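Local coordinates for Lmo2349 protein (Listeria monocytogenes, PDB 4GVO), which probably serves as the substrate-binding component of an ABC transporter that takes up L-cystine or related amino acids, at residues M56-L61 against H75-S80; V63-G66 against I72-H75. All blocks are in the same frame, centred on the assembly; numbering follows the deposited sequence. Where two conformers were deposited one is given.

Interaction 1. Residues M56-L61 against H75-S80; sequences MDFSNL and HQMEKS. With HIS (histidine), chain E.
Phe-58 lays its CD1 corner over one face of His-75: CD1 of Phe-58 sits 3.4 Å above the imidazole plane of His-75, over the centre of that ring. The two ring planes are inclined at 47°. With CG anti to the backbone N (chi1 169°), the Phe-58 ring swings beside its own carbonyl carbon and into the ligand pocket. There one face receives the bound histidine, whose CD2 lies 3.7 Å above the centre of the Phe-58 ring. At its edge the Phe-58 ring makes a Met-aromatic contact: Met-77 SD lies near the ring plane, 3.8 Å from Phe-58 CE1, its chain bent at chi2 and chi3 to bring the sulfur back. Leu-61 crosses His-75 at about a right angle, its CD1 methyl lying 3.6 Å from His-75 CB and also meeting His-75 CD2, on the same side of the imidazole plane as Phe-58. Beyond these packed side chains the 75-80 loop supplies polar grips on the ligand. Glu-78 N donates a nearly straight hydrogen bond of 2.8 Å (174°) to the ligand O, while the ligand N lies 2.6 Å from Gln-76 O and 2.7 Å from Glu-78 OE2. This matches amino-acid recognition through the common alpha-amino and carboxylate groups. The 56-61 segment leaves strand 49-55 and enters helix 61-66; the 75-80 segment runs from strand 72-73 to helix 81-86, which Ser-80 caps, and borders strand 191-202.

Interaction 2. Residues V63-G66 against I72-H75; sequences VSLG and IVAH. With HIS (histidine), chain E.
Leu-65 and Val-73 meet through aliphatic carbons alone, their side chains slanting past one another. Val-73 CG2 does the touching on the strand side, 3.9 Å from Leu-65 CB and 4.0 Å from Leu-65 CD2, so a single methyl rests against the base and one branch of the leucine. The chi1 of Val-73, 168°, sets CG1 opposite the backbone N and turns CG2 to the helix. Val-73 CG2 also packs against Leu-61 O, one turn back along the same helix, and Met-201 and Phe-87 add further apolar cover to Leu-65.

The other branch of Leu-65 meets main chain: CD1 lies 4.0 Å from Ile-72 N, a van der Waals approach to the strand backbone. The CB of Ile-72 points away from the helix, and its side chain packs against Ile-11, Phe-200 and Leu-202. Helix 61-66 thus lies against one side of the sheet. Strand 49-55, helix 61-66 and strand 72-73 form a beta-alpha-beta crossover, because both strands run parallel to strand 9-15, which lies between them. This order is that of the type II periplasmic binding protein fold.

Backbone hydrogen bonds hold the strand segment in place, from Ile-72 to Thr-12 and Gly-14, from Val-73 to Met-201, and from Ala-74 to Gly-14; Ala-74 O also takes part in a hydrogen bond with Thr-15 OG1.

Ligand contacts begin just past the strand. His-75 O lies 3.5 Å from CB of the bound histidine, and the imidazole of His-75 approaches the ligand ring, ND1 standing 3.9 Å from ligand CG and CE1 3.9 Å from ligand CD2.

From the N terminus, the chain leaves strand 49-55 through 56-61, continues into helix 61-66, turns back into strand 72-73 and emerges at 75-80. Interaction 2 closes the short loop between helix and strand; interaction 1 closes the wider loop around it, so the two nest without crossing, sharing His-75 where the strand segment passes into the pocket loop. Interaction 2 ties the crossover helix to the sheet, and interaction 1 ties the loops at the ligand end of the same unit. They touch directly where Met-56 CE packs 3.6 Å from Ser-64 OG. Their centres lie about 7 Å apart, with interaction 1 nearer the centre of the chain.

Interaction 1. Residues M56-L61 against H75-S80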
loop_
_atom_site.group_PDB
_atom_site.type_symbol
_atom_site.label_atom_id
_atom_site.label_comp_id
_atom_site.label_asym_id
_atom_site.label_seq_id
_atom_site.Cartn_x
_atom_site.Cartn_y
_atom_site.Cartn_z
ATOM N N MET A 56 10.158 -9.651 -0.878
ATOM C CA MET A 56 11.164 -8.888 -0.126
ATOM C C MET A 56 10.456 -8.030 0.895
ATOM O O MET A 56 9.225 -7.901 0.866
ATOM C CB MET A 56 12.102 -8.085 -1.049
ATOM C CG MET A 56 11.374 -7.022 -1.806
ATOM S SD MET A 56 12.399 -6.299 -3.065
ATOM C CE MET A 56 12.505 -7.655 -4.261
ATOM N N ASP A 57 11.224 -7.434 1.783
ATOM C CA ASP A 57 10.682 -6.396 2.666
ATOM C C ASP A 57 10.117 -5.258 1.795
ATOM O O ASP A 57 10.745 -4.859 0.792
ATOM C CB ASP A 57 11.761 -5.815 3.558
ATOM C CG ASP A 57 12.227 -6.780 4.662
ATOM O OD1 ASP A 57 11.394 -7.553 5.207
ATOM O OD2 ASP A 57 13.434 -6.731 4.997
ATOM N N PHE A 58 8.992 -4.701 2.237
ATOM C CA PHE A 58 8.426 -3.533 1.547
ATOM C C PHE A 58 9.483 -2.451 1.332
ATOM O O PHE A 58 9.544 -1.846 0.248
ATOM C CB PHE A 58 7.230 -3.008 2.349
ATOM C CG PHE A 58 6.736 -1.670 1.881
ATOM C CD1 PHE A 58 6.091 -1.567 0.661
ATOM C CD2 PHE A 58 7.056 -0.531 2.587
ATOM C CE1 PHE A 58 5.717 -0.335 0.173
ATOM C CE2 PHE A 58 6.651 0.697 2.122
ATOM C CZ PHE A 58 6.014 0.806 0.896
ATOM N N SER A 59 10.305 -2.197 2.338
ATOM C CA SER A 59 11.293 -1.122 2.263
ATOM C C SER A 59 12.361 -1.313 1.209
ATOM O O SER A 59 13.046 -0.344 0.886
ATOM C CB SER A 59 11.961 -0.957 3.606
ATOM O OG SER A 59 12.637 -2.149 4.003
ATOM N N ASN A 60 12.493 -2.529 0.660
ATOM C CA ASN A 60 13.469 -2.778 -0.379
ATOM C C ASN A 60 12.903 -2.747 -1.778
ATOM O O ASN A 60 13.663 -2.832 -2.728
ATOM C CB ASN A 60 14.100 -4.182 -0.178
ATOM C CG ASN A 60 15.388 -4.355 -0.957
ATOM O OD1 ASN A 60 16.322 -3.573 -0.798
ATOM N ND2 ASN A 60 15.438 -5.404 -1.785
ATOM N N LEU A 61 11.578 -2.609 -1.931
ATOM C CA LEU A 61 10.977 -2.807 -3.241
ATOM C C LEU A 61 11.476 -1.789 -4.282
ATOM O O LEU A 61 11.845 -2.150 -5.398
ATOM C CB LEU A 61 9.458 -2.761 -3.163
ATOM C CG LEU A 61 8.807 -3.983 -2.556
ATOM C CD1 LEU A 61 7.342 -3.645 -2.228
ATOM C CD2 LEU A 61 8.895 -5.179 -3.511
ATOM N N HIS A 75 2.557 -3.447 -4.680
ATOM C CA HIS A 75 2.393 -3.414 -3.254
ATOM C C HIS A 75 1.548 -2.229 -2.851
ATOM O O HIS A 75 1.975 -1.401 -2.052
ATOM C CB HIS A 75 3.773 -3.360 -2.554
ATOM C CG HIS A 75 3.749 -3.743 -1.086
ATOM N ND1 HIS A 75 3.088 -3.027 -0.124
ATOM C CD2 HIS A 75 4.339 -4.823 -0.428
ATOM C CE1 HIS A 75 3.248 -3.655 1.073
ATOM N NE2 HIS A 75 4.029 -4.717 0.900
ATOM N N GLN A 76 0.372 -2.107 -3.445
ATOM C CA GLN A 76 -0.518 -0.975 -3.140
ATOM C C GLN A 76 0.214 0.362 -3.277
ATOM O O GLN A 76 0.084 1.256 -2.421
ATOM C CB GLN A 76 -1.151 -1.145 -1.779
ATOM C CG GLN A 76 -2.190 -2.263 -1.738
ATOM C CD GLN A 76 -3.444 -1.900 -2.498
ATOM O OE1 GLN A 76 -4.051 -0.863 -2.235
ATOM N NE2 GLN A 76 -3.815 -2.736 -3.463
ATOM N N MET A 77 1.005 0.518 -4.346
ATOM C CA MET A 77 1.869 1.700 -4.440
ATOM C C MET A 77 1.092 2.937 -4.905
ATOM O O MET A 77 0.555 2.985 -6.019
ATOM C CB MET A 77 3.051 1.460 -5.402
ATOM C CG MET A 77 3.940 0.287 -4.971
ATOM S SD MET A 77 4.670 0.447 -3.342
ATOM C CE MET A 77 6.038 1.549 -3.708
ATOM N N GLU A 78 1.099 3.945 -4.030
ATOM C CA GLU A 78 0.499 5.231 -4.289
ATOM C C GLU A 78 1.310 6.052 -5.249
ATOM O O GLU A 78 2.533 6.158 -5.116
ATOM C CB GLU A 78 0.368 5.972 -2.960
ATOM C CG GLU A 78 -0.674 5.381 -2.014
ATOM C CD GLU A 78 -0.458 5.883 -0.574
ATOM O OE1 GLU A 78 -0.640 7.105 -0.341
ATOM O OE2 GLU A 78 -0.078 5.091 0.307
ATOM N N LYS A 79 0.642 6.710 -6.199
ATOM C CA LYS A 79 1.321 7.629 -7.072
ATOM C C LYS A 79 1.676 8.902 -6.322
ATOM O O LYS A 79 0.847 9.471 -5.646
ATOM C CB LYS A 79 0.500 7.939 -8.307
ATOM C CG LYS A 79 1.254 8.821 -9.295
ATOM C CD LYS A 79 0.362 9.409 -10.360
ATOM C CE LYS A 79 -0.099 8.369 -11.331
ATOM N NZ LYS A 79 -1.122 8.991 -12.209
ATOM N N SER A 80 2.911 9.317 -6.418
ATOM C CA SER A 80 3.388 10.598 -5.875
ATOM C C SER A 80 4.309 11.232 -6.892
ATOM O O SER A 80 4.950 10.545 -7.680
ATOM C CB SER A 80 4.152 10.406 -4.580
ATOM O OG SER A 80 5.375 9.707 -4.768
HETATM N N HIS E . 0.461 2.448 -0.093
HETATM C CA HIS E . 1.873 2.445 0.402
HETATM C C HIS E . 2.778 3.307 -0.413
HETATM O O HIS E . 2.369 3.739 -1.501
HETATM C CB HIS E . 2.414 1.027 0.433
HETATM C CG HIS E . 2.080 0.314 1.708
HETATM N ND1 HIS E . 0.810 0.064 2.057
HETATM C CD2 HIS E . 2.887 -0.144 2.777
HETATM C CE1 HIS E . 0.804 -0.534 3.276
HETATM N NE2 HIS E . 2.073 -0.676 3.683
HETATM O OXT HIS E . 3.919 3.588 0.022
#

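Interaction 2. Residues V63-G66 against I72-H75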
loop_
_atom_site.group_PDB
_atom_site.type_symbol
_atom_site.label_atom_id
_atom_site.label_comp_id
_atom_site.label_asym_id
_atom_site.label_seq_id
_atom_site.Cartn_x
_atom_site.Cartn_y
_atom_site.Cartn_z
ATOM N N VAL A 63 14.185 0.119 -3.977
ATOM C CA VAL A 63 15.648 -0.029 -4.089
ATOM C C VAL A 63 15.865 -1.086 -5.176
ATOM O O VAL A 63 16.687 -0.878 -6.090
ATOM C CB VAL A 63 16.264 -0.456 -2.713
ATOM C CG1 VAL A 63 17.744 -0.750 -2.870
ATOM C CG2 VAL A 63 16.020 0.640 -1.670
ATOM N N SER A 64 15.148 -2.209 -5.111
ATOM C CA SER A 64 15.287 -3.291 -6.085
ATOM C C SER A 64 14.890 -2.846 -7.487
ATOM O O SER A 64 15.602 -3.100 -8.474
ATOM C CB SER A 64 14.476 -4.481 -5.583
ATOM O OG SER A 64 14.590 -5.628 -6.386
ATOM N N LEU A 65 13.786 -2.125 -7.588
ATOM C CA LEU A 65 13.316 -1.638 -8.882
ATOM C C LEU A 65 14.333 -0.676 -9.487
ATOM O O LEU A 65 14.660 -0.786 -10.691
ATOM C CB LEU A 65 11.906 -0.998 -8.760
ATOM C CG LEU A 65 11.238 -0.554 -10.066
ATOM C CD1 LEU A 65 10.917 -1.716 -11.036
ATOM C CD2 LEU A 65 9.961 0.243 -9.762
ATOM N N GLY A 66 14.850 0.228 -8.661
ATOM C CA GLY A 66 15.824 1.145 -9.153
ATOM C C GLY A 66 17.103 0.479 -9.612
ATOM O O GLY A 66 17.757 0.963 -10.558
ATOM N N ILE A 72 8.729 -4.882 -12.143
ATOM C CA ILE A 72 7.494 -4.244 -11.703
ATOM C C ILE A 72 7.420 -4.384 -10.224
ATOM O O ILE A 72 7.873 -5.415 -9.700
ATOM C CB ILE A 72 6.243 -4.968 -12.263
ATOM C CG1 ILE A 72 6.236 -4.924 -13.781
ATOM C CG2 ILE A 72 4.953 -4.367 -11.696
ATOM C CD1 ILE A 72 5.003 -5.562 -14.433
ATOM N N VAL A 73 6.823 -3.393 -9.564
ATOM C CA VAL A 73 6.494 -3.522 -8.123
ATOM C C VAL A 73 4.981 -3.467 -7.988
ATOM O O VAL A 73 4.330 -2.579 -8.588
ATOM C CB VAL A 73 7.181 -2.419 -7.302
ATOM C CG1 VAL A 73 6.625 -2.348 -5.878
ATOM C CG2 VAL A 73 8.692 -2.660 -7.273
ATOM N N ALA A 74 4.453 -4.404 -7.199
ATOM C CA ALA A 74 3.017 -4.479 -6.832
ATOM C C ALA A 74 2.891 -4.558 -5.331
ATOM O O ALA A 74 3.199 -5.595 -4.759
ATOM C CB ALA A 74 2.388 -5.723 -7.464
ATOM N N HIS A 75 2.557 -3.447 -4.680
ATOM C CA HIS A 75 2.393 -3.414 -3.254
ATOM C C HIS A 75 1.548 -2.229 -2.851
ATOM O O HIS A 75 1.975 -1.401 -2.052
ATOM C CB HIS A 75 3.773 -3.360 -2.554
ATOM C CG HIS A 75 3.749 -3.743 -1.086
ATOM N ND1 HIS A 75 3.088 -3.027 -0.124
ATOM C CD2 HIS A 75 4.339 -4.823 -0.428
ATOM C CE1 HIS A 75 3.248 -3.655 1.073
ATOM N NE2 HIS A 75 4.029 -4.717 0.900
HETATM N N HIS E . 0.461 2.448 -0.093
HETATM C CA HIS E . 1.873 2.445 0.402
HETATM C C HIS E . 2.778 3.307 -0.413
HETATM O O HIS E . 2.369 3.739 -1.501
HETATM C CB HIS E . 2.414 1.027 0.433
HETATM C CG HIS E . 2.080 0.314 1.708
HETATM N ND1 HIS E . 0.810 0.064 2.057
HETATM C CD2 HIS E . 2.887 -0.144 2.777
HETATM C CE1 HIS E . 0.804 -0.534 3.276
HETATM N NE2 HIS E . 2.073 -0.676 3.683
HETATM O OXT HIS E . 3.919 3.588 0.022
#